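Phosphoribosyltransferase (Thermus thermophilus, PDB 1WD5) is a predicted phosphoribosyltransferase that probably has glycosyltransferase activity, its exact substrate and biological role being unknown. Local coordinates at residues Leu13-Ala18 against Val41-Leu45; Arg6-Ala11 against Val36-Val41; Gly47-Val51 against Ile202-Trp206. All coordinates share one frame; numbering follows the deposited sequence.

Interaction 1. Residues Leu13-Ala18 against Val41-Leu45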
ATOM      1  N   LEU A  13     -14.627   5.331   1.749  1.00 12.77           N
ATOM      2  CA  LEU A  13     -13.450   5.187   2.597  1.00 13.01           C
ATOM      3  C   LEU A  13     -13.045   6.544   3.159  1.00 14.35           C
ATOM      4  O   LEU A  13     -12.687   6.661   4.336  1.00 15.17           O
ATOM      5  CB  LEU A  13     -12.291   4.583   1.798  1.00 11.52           C
ATOM      6  CG  LEU A  13     -11.128   4.038   2.622  1.00 11.89           C
ATOM      7  CD1 LEU A  13     -11.641   2.982   3.599  1.00 12.44           C
ATOM      8  CD2 LEU A  13     -10.076   3.434   1.693  1.00 10.33           C
ATOM      9  N   ALA A  14     -13.097   7.571   2.315  1.00 14.67           N
ATOM     10  CA  ALA A  14     -12.744   8.923   2.741  1.00 15.44           C
ATOM     11  C   ALA A  14     -13.688   9.377   3.855  1.00 15.75           C
ATOM     12  O   ALA A  14     -13.277  10.070   4.785  1.00 15.89           O
ATOM     13  CB  ALA A  14     -12.832   9.884   1.565  1.00 15.96           C
ATOM     14  N   GLU A  15     -14.951   8.983   3.751  1.00 14.96           N
ATOM     15  CA  GLU A  15     -15.954   9.337   4.751  1.00 16.21           C
ATOM     16  C   GLU A  15     -15.670   8.635   6.086  1.00 16.03           C
ATOM     17  O   GLU A  15     -15.850   9.214   7.155  1.00 16.95           O
ATOM     18  CB  GLU A  15     -17.354   8.981   4.229  1.00 15.34           C
ATOM     19  CG  GLU A  15     -17.915  10.012   3.245  1.00 17.19           C
ATOM     20  CD  GLU A  15     -18.994   9.454   2.330  1.00 20.85           C
ATOM     21  OE1 GLU A  15     -19.636   8.442   2.686  1.00 19.97           O
ATOM     22  OE2 GLU A  15     -19.211  10.041   1.247  1.00 22.44           O
ATOM     23  N   ALA A  16     -15.215   7.389   6.022  1.00 15.62           N
ATOM     24  CA  ALA A  16     -14.898   6.645   7.240  1.00 16.26           C
ATOM     25  C   ALA A  16     -13.645   7.222   7.903  1.00 16.82           C
ATOM     26  O   ALA A  16     -13.463   7.104   9.116  1.00 16.30           O
ATOM     27  CB  ALA A  16     -14.679   5.166   6.911  1.00 13.91           C
ATOM     28  N   LEU A  17     -12.791   7.858   7.104  1.00 15.70           N
ATOM     29  CA  LEU A  17     -11.544   8.436   7.611  1.00 16.70           C
ATOM     30  C   LEU A  17     -11.670   9.858   8.150  1.00 18.42           C
ATOM     31  O   LEU A  17     -10.876  10.278   8.993  1.00 15.66           O
ATOM     32  CB  LEU A  17     -10.479   8.429   6.510  1.00 14.48           C
ATOM     33  CG  LEU A  17      -9.961   7.083   6.000  1.00 16.15           C
ATOM     34  CD1 LEU A  17      -9.148   7.308   4.728  1.00 14.82           C
ATOM     35  CD2 LEU A  17      -9.101   6.415   7.066  1.00 16.22           C
ATOM     36  N   ALA A  18     -12.662  10.597   7.658  1.00 19.06           N
ATOM     37  CA  ALA A  18     -12.872  11.985   8.070  1.00 21.24           C
ATOM     38  C   ALA A  18     -12.870  12.238   9.581  1.00 23.23           C
ATOM     39  O   ALA A  18     -12.287  13.215  10.050  1.00 23.78           O
ATOM     40  CB  ALA A  18     -14.172  12.513   7.461  1.00 20.09           C
ATOM     41  N   VAL A  41      -9.685   9.240  -2.336  1.00 12.48           N
ATOM     42  CA  VAL A  41      -9.570   9.578  -0.917  1.00 11.02           C
ATOM     43  C   VAL A  41      -8.840  10.905  -0.754  1.00 11.52           C
ATOM     44  O   VAL A  41      -9.290  11.785  -0.026  1.00 12.44           O
ATOM     45  CB  VAL A  41      -8.794   8.495  -0.131  1.00 11.65           C
ATOM     46  CG1 VAL A  41      -8.442   9.014   1.263  1.00 11.21           C
ATOM     47  CG2 VAL A  41      -9.633   7.230  -0.015  1.00  9.13           C
ATOM     48  N   ALA A  42      -7.713  11.045  -1.442  1.00 11.23           N
ATOM     49  CA  ALA A  42      -6.921  12.264  -1.364  1.00 11.69           C
ATOM     50  C   ALA A  42      -7.743  13.489  -1.762  1.00 12.94           C
ATOM     51  O   ALA A  42      -7.641  14.541  -1.131  1.00 12.64           O
ATOM     52  CB  ALA A  42      -5.687  12.144  -2.257  1.00 11.23           C
ATOM     53  N   ARG A  43      -8.562  13.353  -2.799  1.00 12.38           N
ATOM     54  CA  ARG A  43      -9.388  14.474  -3.248  1.00 13.47           C
ATOM     55  C   ARG A  43     -10.494  14.824  -2.251  1.00 15.26           C
ATOM     56  O   ARG A  43     -10.831  15.997  -2.080  1.00 16.91           O
ATOM     57  CB  ARG A  43      -9.996  14.165  -4.623  1.00 10.89           C
ATOM     58  CG  ARG A  43      -8.955  14.065  -5.732  1.00 10.62           C
ATOM     59  CD  ARG A  43      -9.537  13.572  -7.062  1.00 11.75           C
ATOM     60  NE  ARG A  43      -8.477  13.502  -8.068  1.00 11.92           N
ATOM     61  CZ  ARG A  43      -7.926  14.570  -8.634  1.00 15.10           C
ATOM     62  NH1 ARG A  43      -8.347  15.786  -8.306  1.00 14.58           N
ATOM     63  NH2 ARG A  43      -6.927  14.428  -9.493  1.00 13.49           N
ATOM     64  N   ARG A  44     -11.054  13.820  -1.586  1.00 17.10           N
ATOM     65  CA  ARG A  44     -12.124  14.076  -0.626  1.00 17.28           C
ATOM     66  C   ARG A  44     -11.602  14.609   0.708  1.00 17.54           C
ATOM     67  O   ARG A  44     -12.272  15.402   1.362  1.00 16.94           O
ATOM     68  CB  ARG A  44     -12.956  12.808  -0.396  1.00 19.31           C
ATOM     69  CG  ARG A  44     -13.505  12.210  -1.683  1.00 21.03           C
ATOM     70  CD  ARG A  44     -14.985  11.911  -1.596  1.00 22.68           C
ATOM     71  NE  ARG A  44     -15.546  11.630  -2.917  1.00 22.22           N
ATOM     72  CZ  ARG A  44     -16.825  11.796  -3.232  1.00 22.33           C
ATOM     73  NH1 ARG A  44     -17.676  12.240  -2.319  1.00 17.97           N
ATOM     74  NH2 ARG A  44     -17.251  11.537  -4.464  1.00 23.84           N
ATOM     75  N   LEU A  45     -10.404  14.193   1.103  1.00 16.96           N
ATOM     76  CA  LEU A  45      -9.828  14.648   2.370  1.00 18.62           C
ATOM     77  C   LEU A  45      -8.958  15.900   2.239  1.00 19.91           C
ATOM     78  O   LEU A  45      -8.451  16.413   3.233  1.00 21.50           O
ATOM     79  CB  LEU A  45      -8.994  13.533   3.007  1.00 17.79           C
ATOM     80  CG  LEU A  45      -9.718  12.300   3.557  1.00 16.81           C
ATOM     81  CD1 LEU A  45      -8.695  11.322   4.115  1.00 16.54           C
ATOM     82  CD2 LEU A  45     -10.687  12.719   4.645  1.00 16.45           C
TER
HETATM   83  O   HOH W   1     -17.887  12.278   0.529  1.00 46.01           O
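Leu-17 and Val-41 meet at the apolar centre of this helix-helix contact, CD1 of Leu-17 lying 3.9 Å from CG1 of Val-41. The helices, 6-17 and 33-45, pack together on the mixed sheet of the type I phosphoribosyltransferase fold; their short segments cross at -46° with axes 9.2 Å apart. Leu-17 and Leu-13 also reach strands 122-126 and 150-155, so long branched side chains suit positions between helix and sheet. CG2 of Val-41, the other branch, faces CB and CD2 of Leu-13.

In Leu-45, with CG anti to the carbonyl carbon (chi1 -69°), CD1 touches CD1 and CB of Leu-17, the two side chains crossing at about a right angle, while CD2 comes 3.7 Å from the backbone O of Ala-14 and touches CA of Ala-18. An alanine in place of Leu-45 would remove both branches, and this would probably open a gap beside Leu-17 and Ala-18.

Ala-14 holds the closest backbone approach, its CA 4.9 Å from the CA of Val-41. A small residue fits here, because its CB already lies 3.5 Å from CB of Arg-44.

Farther out, the Arg-44 chain bends at chi2, its NE salt-bridged to Glu-40 of its own helix. OE2 of Glu-15, which also bonds to N4 of a bound MES molecule, probably from the crystallisation liquor, stands off the guanidinium plane, 4.5 Å from NH1 of Arg-44, where no N-H points at it. One water joins them, donating to OE2 of Glu-15 at 2.7 Å and accepting from NH1 of Arg-44 at 2.9 Å.

Interaction 2. Residues Arg6-Ala11 against Val36-Val41; sequences RRHAGA and VVADEV
Arg-7 reaches from helix 6-17 across to Val-36, Asp-39 and Glu-40 on helix 33-45. Its CB starts alongside the facing helix, and the chain bends at chi2 (-82°), which folds it over to helix 33-45. CD then comes 3.1 Å from OE1 of Glu-40, and NE passes CG1 of Val-36, a methyl lying over one guanidinium face. At the tip, NH1 donates to OD2 of Asp-39 at 2.8 Å and to OE1 of Glu-40 at 2.9 Å, while NH2 adds a bond to that same OD2 at 3.1 Å. Both acceptors lie near the guanidinium plane, but each carboxylate stands almost perpendicular to it, at 89°. NH1 uses the anti lone pair of OD2, whereas NH2 meets this oxygen from above the carboxylate plane. An arginine suits the place because its planar group can serve two acids; these also pair with Arg-43 and Arg-44.

Next to this polar edge, Gly-10 lets the backbones close to 4.5 Å between its CA and that of Val-37. A side chain there would run into CB of Glu-40. CG1 of Val-37 rests on Gly-10, and its CG2 on CB of Arg-6.

The segments 6-11 and 36-41 run at 44° to each other; Val-37 and Ala-38 face strand 122-126, Ala-38 also touches strand 48-59, and Val-36 meets helix 196-204.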
ATOM      1  N   ARG A   6     -14.110   1.361  -8.040  1.00 12.53           N
ATOM      2  CA  ARG A   6     -13.087   1.840  -7.118  1.00 12.60           C
ATOM      3  C   ARG A   6     -13.286   3.282  -6.634  1.00 13.03           C
ATOM      4  O   ARG A   6     -12.900   3.613  -5.515  1.00 13.23           O
ATOM      5  CB  ARG A   6     -11.699   1.673  -7.743  1.00 12.31           C
ATOM      6  CG  ARG A   6     -11.289   0.211  -7.975  1.00  9.08           C
ATOM      7  CD  ARG A   6      -9.862   0.131  -8.500  1.00  9.64           C
ATOM      8  NE  ARG A   6      -9.433  -1.230  -8.832  1.00 12.27           N
ATOM      9  CZ  ARG A   6      -9.760  -1.867  -9.952  1.00 11.85           C
ATOM     10  NH1 ARG A   6     -10.527  -1.276 -10.860  1.00 10.53           N
ATOM     11  NH2 ARG A   6      -9.293  -3.084 -10.184  1.00 14.76           N
ATOM     12  N   ARG A   7     -13.890   4.133  -7.459  1.00 14.05           N
ATOM     13  CA  ARG A   7     -14.141   5.522  -7.061  1.00 16.71           C
ATOM     14  C   ARG A   7     -15.194   5.544  -5.954  1.00 15.77           C
ATOM     15  O   ARG A   7     -15.103   6.327  -5.007  1.00 15.75           O
ATOM     16  CB  ARG A   7     -14.639   6.349  -8.254  1.00 18.56           C
ATOM     17  CG  ARG A   7     -13.574   6.668  -9.302  1.00 21.75           C
ATOM     18  CD  ARG A   7     -12.741   7.867  -8.904  1.00 20.64           C
ATOM     19  NE  ARG A   7     -11.554   8.035  -9.739  1.00 18.83           N
ATOM     20  CZ  ARG A   7     -10.533   8.825  -9.418  1.00 17.70           C
ATOM     21  NH1 ARG A   7     -10.573   9.520  -8.289  1.00 17.34           N
ATOM     22  NH2 ARG A   7      -9.459   8.889 -10.192  1.00 15.30           N
ATOM     23  N   HIS A   8     -16.197   4.681  -6.092  1.00 15.77           N
ATOM     24  CA  HIS A   8     -17.277   4.567  -5.117  1.00 14.73           C
ATOM     25  C   HIS A   8     -16.719   4.135  -3.765  1.00 13.98           C
ATOM     26  O   HIS A   8     -17.075   4.688  -2.729  1.00 13.65           O
ATOM     27  CB  HIS A   8     -18.298   3.530  -5.585  1.00 16.01           C
ATOM     28  CG  HIS A   8     -19.445   3.340  -4.641  1.00 15.74           C
ATOM     29  ND1 HIS A   8     -20.206   2.189  -4.619  1.00 16.15           N
ATOM     30  CD2 HIS A   8     -19.985   4.165  -3.713  1.00 14.58           C
ATOM     31  CE1 HIS A   8     -21.165   2.315  -3.718  1.00 14.44           C
ATOM     32  NE2 HIS A   8     -21.053   3.505  -3.155  1.00 14.19           N
ATOM     33  N   ALA A   9     -15.848   3.131  -3.780  1.00 12.93           N
ATOM     34  CA  ALA A   9     -15.249   2.635  -2.547  1.00 11.70           C
ATOM     35  C   ALA A   9     -14.362   3.716  -1.942  1.00 12.72           C
ATOM     36  O   ALA A   9     -14.279   3.853  -0.721  1.00 14.23           O
ATOM     37  CB  ALA A   9     -14.428   1.377  -2.829  1.00 11.33           C
ATOM     38  N   GLY A  10     -13.704   4.485  -2.804  1.00 12.42           N
ATOM     39  CA  GLY A  10     -12.834   5.548  -2.332  1.00 13.54           C
ATOM     40  C   GLY A  10     -13.598   6.641  -1.609  1.00 13.38           C
ATOM     41  O   GLY A  10     -13.110   7.209  -0.630  1.00 15.95           O
ATOM     42  N   ALA A  11     -14.796   6.948  -2.097  1.00 12.20           N
ATOM     43  CA  ALA A  11     -15.628   7.976  -1.484  1.00 12.70           C
ATOM     44  C   ALA A  11     -16.057   7.523  -0.092  1.00 12.41           C
ATOM     45  O   ALA A  11     -15.954   8.279   0.870  1.00 14.84           O
ATOM     46  CB  ALA A  11     -16.867   8.246  -2.360  1.00 12.90           C
ATOM     47  N   VAL A  36      -6.303   4.226  -7.678  1.00 12.47           N
ATOM     48  CA  VAL A  36      -7.591   4.839  -8.002  1.00 12.34           C
ATOM     49  C   VAL A  36      -8.347   5.151  -6.716  1.00 12.68           C
ATOM     50  O   VAL A  36      -8.873   6.255  -6.543  1.00 12.50           O
ATOM     51  CB  VAL A  36      -8.467   3.916  -8.872  1.00 13.21           C
ATOM     52  CG1 VAL A  36      -9.819   4.569  -9.112  1.00 14.67           C
ATOM     53  CG2 VAL A  36      -7.777   3.643 -10.202  1.00 14.71           C
ATOM     54  N   VAL A  37      -8.403   4.177  -5.809  1.00 12.09           N
ATOM     55  CA  VAL A  37      -9.093   4.383  -4.544  1.00 11.16           C
ATOM     56  C   VAL A  37      -8.387   5.499  -3.777  1.00 11.40           C
ATOM     57  O   VAL A  37      -9.035   6.376  -3.206  1.00 11.23           O
ATOM     58  CB  VAL A  37      -9.096   3.104  -3.673  1.00 11.94           C
ATOM     59  CG1 VAL A  37      -9.883   3.358  -2.390  1.00 11.24           C
ATOM     60  CG2 VAL A  37      -9.720   1.931  -4.451  1.00 12.64           C
ATOM     61  N   ALA A  38      -7.056   5.460  -3.774  1.00 12.59           N
ATOM     62  CA  ALA A  38      -6.246   6.454  -3.069  1.00 12.17           C
ATOM     63  C   ALA A  38      -6.463   7.876  -3.593  1.00 13.52           C
ATOM     64  O   ALA A  38      -6.546   8.837  -2.818  1.00 12.44           O
ATOM     65  CB  ALA A  38      -4.771   6.083  -3.175  1.00 10.83           C
ATOM     66  N   ASP A  39      -6.539   8.013  -4.912  1.00 14.09           N
ATOM     67  CA  ASP A  39      -6.743   9.323  -5.517  1.00 13.10           C
ATOM     68  C   ASP A  39      -8.078   9.918  -5.068  1.00 14.11           C
ATOM     69  O   ASP A  39      -8.159  11.106  -4.753  1.00 13.96           O
ATOM     70  CB  ASP A  39      -6.719   9.215  -7.045  1.00 13.04           C
ATOM     71  CG  ASP A  39      -6.924  10.558  -7.724  1.00 15.94           C
ATOM     72  OD1 ASP A  39      -5.975  11.366  -7.754  1.00 19.66           O
ATOM     73  OD2 ASP A  39      -8.043  10.815  -8.214  1.00 18.14           O
ATOM     74  N   GLU A  40      -9.126   9.097  -5.043  1.00 11.82           N
ATOM     75  CA  GLU A  40     -10.439   9.583  -4.631  1.00 12.39           C
ATOM     76  C   GLU A  40     -10.384  10.014  -3.166  1.00 12.61           C
ATOM     77  O   GLU A  40     -10.952  11.034  -2.793  1.00 12.21           O
ATOM     78  CB  GLU A  40     -11.496   8.491  -4.830  1.00 14.15           C
ATOM     79  CG  GLU A  40     -12.954   8.935  -4.621  1.00 15.98           C
ATOM     80  CD  GLU A  40     -13.392  10.039  -5.576  1.00 18.92           C
ATOM     81  OE1 GLU A  40     -12.894  10.081  -6.723  1.00 19.20           O
ATOM     82  OE2 GLU A  40     -14.250  10.861  -5.185  1.00 20.14           O
ATOM     83  N   VAL A  41      -9.685   9.240  -2.336  1.00 12.48           N
ATOM     84  CA  VAL A  41      -9.570   9.578  -0.917  1.00 11.02           C
ATOM     85  C   VAL A  41      -8.840  10.905  -0.754  1.00 11.52           C
ATOM     86  O   VAL A  41      -9.290  11.785  -0.026  1.00 12.44           O
ATOM     87  CB  VAL A  41      -8.794   8.495  -0.131  1.00 11.65           C
ATOM     88  CG1 VAL A  41      -8.442   9.014   1.263  1.00 11.21           C
ATOM     89  CG2 VAL A  41      -9.633   7.230  -0.015  1.00  9.13           C
TER

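Interaction 3. Residues Gly47-Val51 against Ile202-Trp206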
ATOM      1  N   GLY A  47      -6.126  15.977   0.790  1.00 20.84           N
ATOM      2  CA  GLY A  47      -4.760  15.538   1.003  1.00 19.11           C
ATOM      3  C   GLY A  47      -3.948  15.511  -0.280  1.00 18.52           C
ATOM      4  O   GLY A  47      -4.344  16.090  -1.296  1.00 16.18           O
ATOM      5  N   GLU A  48      -2.814  14.822  -0.228  1.00 16.06           N
ATOM      6  CA  GLU A  48      -1.911  14.709  -1.369  1.00 16.94           C
ATOM      7  C   GLU A  48      -1.731  13.246  -1.782  1.00 15.92           C
ATOM      8  O   GLU A  48      -1.423  12.391  -0.955  1.00 15.47           O
ATOM      9  CB  GLU A  48      -0.561  15.331  -1.000  1.00 19.26           C
ATOM     10  CG  GLU A  48       0.555  15.076  -1.994  1.00 24.00           C
ATOM     11  CD  GLU A  48       1.784  15.922  -1.714  1.00 26.72           C
ATOM     12  OE1 GLU A  48       2.128  16.094  -0.527  1.00 28.80           O
ATOM     13  OE2 GLU A  48       2.409  16.407  -2.681  1.00 29.58           O
ATOM     14  N   LEU A  49      -1.913  12.965  -3.068  1.00 15.12           N
ATOM     15  CA  LEU A  49      -1.798  11.599  -3.576  1.00 14.70           C
ATOM     16  C   LEU A  49      -0.418  11.233  -4.107  1.00 13.92           C
ATOM     17  O   LEU A  49       0.244  12.026  -4.773  1.00 11.82           O
ATOM     18  CB  LEU A  49      -2.847  11.372  -4.670  1.00 15.62           C
ATOM     19  CG  LEU A  49      -2.950  10.026  -5.403  1.00 18.32           C
ATOM     20  CD1 LEU A  49      -1.837   9.887  -6.420  1.00 17.66           C
ATOM     21  CD2 LEU A  49      -2.923   8.884  -4.398  1.00 14.85           C
ATOM     22  N   ASP A  50       0.013  10.019  -3.785  1.00 14.17           N
ATOM     23  CA  ASP A  50       1.285   9.500  -4.268  1.00 15.40           C
ATOM     24  C   ASP A  50       1.184   7.986  -4.238  1.00 15.62           C
ATOM     25  O   ASP A  50       0.199   7.422  -3.750  1.00 15.79           O
ATOM     26  CB  ASP A  50       2.466   9.974  -3.404  1.00 14.31           C
ATOM     27  CG  ASP A  50       3.817   9.700  -4.061  1.00 15.82           C
ATOM     28  OD1 ASP A  50       3.843   9.296  -5.243  1.00 13.39           O
ATOM     29  OD2 ASP A  50       4.857   9.896  -3.403  1.00 16.54           O
ATOM     30  N   VAL A  51       2.194   7.326  -4.778  1.00 15.86           N
ATOM     31  CA  VAL A  51       2.197   5.880  -4.816  1.00 15.41           C
ATOM     32  C   VAL A  51       3.282   5.361  -3.881  1.00 15.88           C
ATOM     33  O   VAL A  51       4.294   6.027  -3.664  1.00 16.03           O
ATOM     34  CB  VAL A  51       2.481   5.387  -6.246  1.00 16.36           C
ATOM     35  CG1 VAL A  51       3.841   5.910  -6.707  1.00 13.38           C
ATOM     36  CG2 VAL A  51       2.450   3.880  -6.299  1.00 15.52           C
ATOM     37  N   ILE A 202      -3.041   9.409 -13.534  1.00 13.92           N
ATOM     38  CA  ILE A 202      -3.482   9.872 -12.227  1.00 14.78           C
ATOM     39  C   ILE A 202      -2.370  10.641 -11.521  1.00 15.56           C
ATOM     40  O   ILE A 202      -2.600  11.733 -11.002  1.00 17.03           O
ATOM     41  CB  ILE A 202      -3.921   8.692 -11.347  1.00 14.59           C
ATOM     42  CG1 ILE A 202      -5.183   8.058 -11.937  1.00 15.53           C
ATOM     43  CG2 ILE A 202      -4.172   9.166  -9.922  1.00 17.23           C
ATOM     44  CD1 ILE A 202      -5.643   6.820 -11.213  1.00 14.55           C
ATOM     45  N   LEU A 203      -1.166  10.076 -11.517  1.00 14.56           N
ATOM     46  CA  LEU A 203      -0.021  10.708 -10.870  1.00 15.78           C
ATOM     47  C   LEU A 203       0.337  12.088 -11.441  1.00 17.11           C
ATOM     48  O   LEU A 203       0.781  12.973 -10.704  1.00 17.23           O
ATOM     49  CB  LEU A 203       1.204   9.787 -10.963  1.00 15.51           C
ATOM     50  CG  LEU A 203       1.189   8.485 -10.150  1.00 15.03           C
ATOM     51  CD1 LEU A 203       2.454   7.680 -10.441  1.00 15.61           C
ATOM     52  CD2 LEU A 203       1.104   8.808  -8.668  1.00 17.22           C
ATOM     53  N   LEU A 204       0.151  12.260 -12.748  1.00 16.29           N
ATOM     54  CA  LEU A 204       0.463  13.521 -13.426  1.00 17.60           C
ATOM     55  C   LEU A 204      -0.281  14.721 -12.854  1.00 16.53           C
ATOM     56  O   LEU A 204       0.267  15.822 -12.787  1.00 15.74           O
ATOM     57  CB  LEU A 204       0.157  13.405 -14.925  1.00 19.50           C
ATOM     58  CG  LEU A 204       1.194  12.689 -15.794  1.00 23.74           C
ATOM     59  CD1 LEU A 204       0.599  12.353 -17.156  1.00 23.99           C
ATOM     60  CD2 LEU A 204       2.422  13.578 -15.953  1.00 22.63           C
ATOM     61  N   GLU A 205      -1.528  14.508 -12.448  1.00 18.18           N
ATOM     62  CA  GLU A 205      -2.348  15.580 -11.883  1.00 18.14           C
ATOM     63  C   GLU A 205      -1.802  16.103 -10.551  1.00 18.57           C
ATOM     64  O   GLU A 205      -2.191  17.186 -10.097  1.00 17.11           O
ATOM     65  CB  GLU A 205      -3.789  15.096 -11.666  1.00 19.42           C
ATOM     66  CG  GLU A 205      -4.679  15.066 -12.909  1.00 22.10           C
ATOM     67  CD  GLU A 205      -4.957  16.458 -13.472  1.00 23.36           C
ATOM     68  OE1 GLU A 205      -4.041  17.058 -14.071  1.00 23.98           O
ATOM     69  OE2 GLU A 205      -6.091  16.958 -13.314  1.00 21.52           O
ATOM     70  N   TRP A 206      -0.905  15.345  -9.923  1.00 17.09           N
ATOM     71  CA  TRP A 206      -0.363  15.762  -8.631  1.00 17.47           C
ATOM     72  C   TRP A 206       1.055  16.317  -8.648  1.00 19.06           C
ATOM     73  O   TRP A 206       1.624  16.601  -7.594  1.00 20.67           O
ATOM     74  CB  TRP A 206      -0.451  14.607  -7.624  1.00 15.11           C
ATOM     75  CG  TRP A 206      -1.865  14.151  -7.376  1.00 11.95           C
ATOM     76  CD1 TRP A 206      -2.564  13.214  -8.084  1.00 11.46           C
ATOM     77  CD2 TRP A 206      -2.769  14.661  -6.387  1.00 12.97           C
ATOM     78  NE1 TRP A 206      -3.851  13.112  -7.598  1.00 10.07           N
ATOM     79  CE2 TRP A 206      -4.001  13.989  -6.557  1.00 12.19           C
ATOM     80  CE3 TRP A 206      -2.658  15.623  -5.373  1.00 13.28           C
ATOM     81  CZ2 TRP A 206      -5.113  14.249  -5.751  1.00 12.62           C
ATOM     82  CZ3 TRP A 206      -3.772  15.878  -4.570  1.00 12.86           C
ATOM     83  CH2 TRP A 206      -4.979  15.193  -4.766  1.00 13.71           C
TER
HETATM   84  O   HOH W   2       0.408  17.588  -5.280  1.00 26.54           O
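Leu-49 lies across the indole of Trp-206, the two side chains crossing at about a right angle. CB of Leu-49 sits over one face of the ring, 3.5 Å from the centroid of the five-membered ring and 15° off its normal, a CH-pi contact. Extending CG anti to the backbone N (chi1 179°) carries the rest of the leucine past the pyrrole side, where CD1 approaches CD1 of Trp-206 at 3.8 Å. The same methyl continues to CD2 of Leu-203, 3.9 Å away, and these two leucines likewise cross nearly perpendicularly. A branched leucine on strand 48-59 thus reaches both the indole face and Leu-203 of helix 196-204.

At the six-membered ring, Gly-47 O comes obliquely to within 3.3 Å of CZ3 of Trp-206. CG1 of Val-51 lies near CD1 of Leu-203, extending the apolar boundary, and Ile-202 touches CD1 of Leu-49 through CG2.

Tryptophan suits this junction by joining two chemistries: its face receives an aliphatic group, while NE1 donates to OD1 of Asp-39 on helix 33-45. That bond would help fix the ring's rotation, so it and the CH-pi contact probably both help to fix residues 202-206 against strand 48-59.

How the interactions relate
Helix 33-45 ties the three contacts together. Interactions 1 and 2 are successive parts of its packing against helix 6-17, with centres 8 Å apart and Val-41 in common; their segments alternate along the chain. Interaction 3 comes later in sequence, its centre about 12 Å from that of interaction 2 and 15 Å from that of interaction 1, and brings residues near the C-terminus to strand 48-59, which directly follows helix 33-45. Asp-39 takes part in both interactions 2 and 3, while Ala-38 and Ala-42 pack on Leu-49. Parts of the chain near its beginning and near its end thus both pack near helix 33-45, which lies on the mixed sheet.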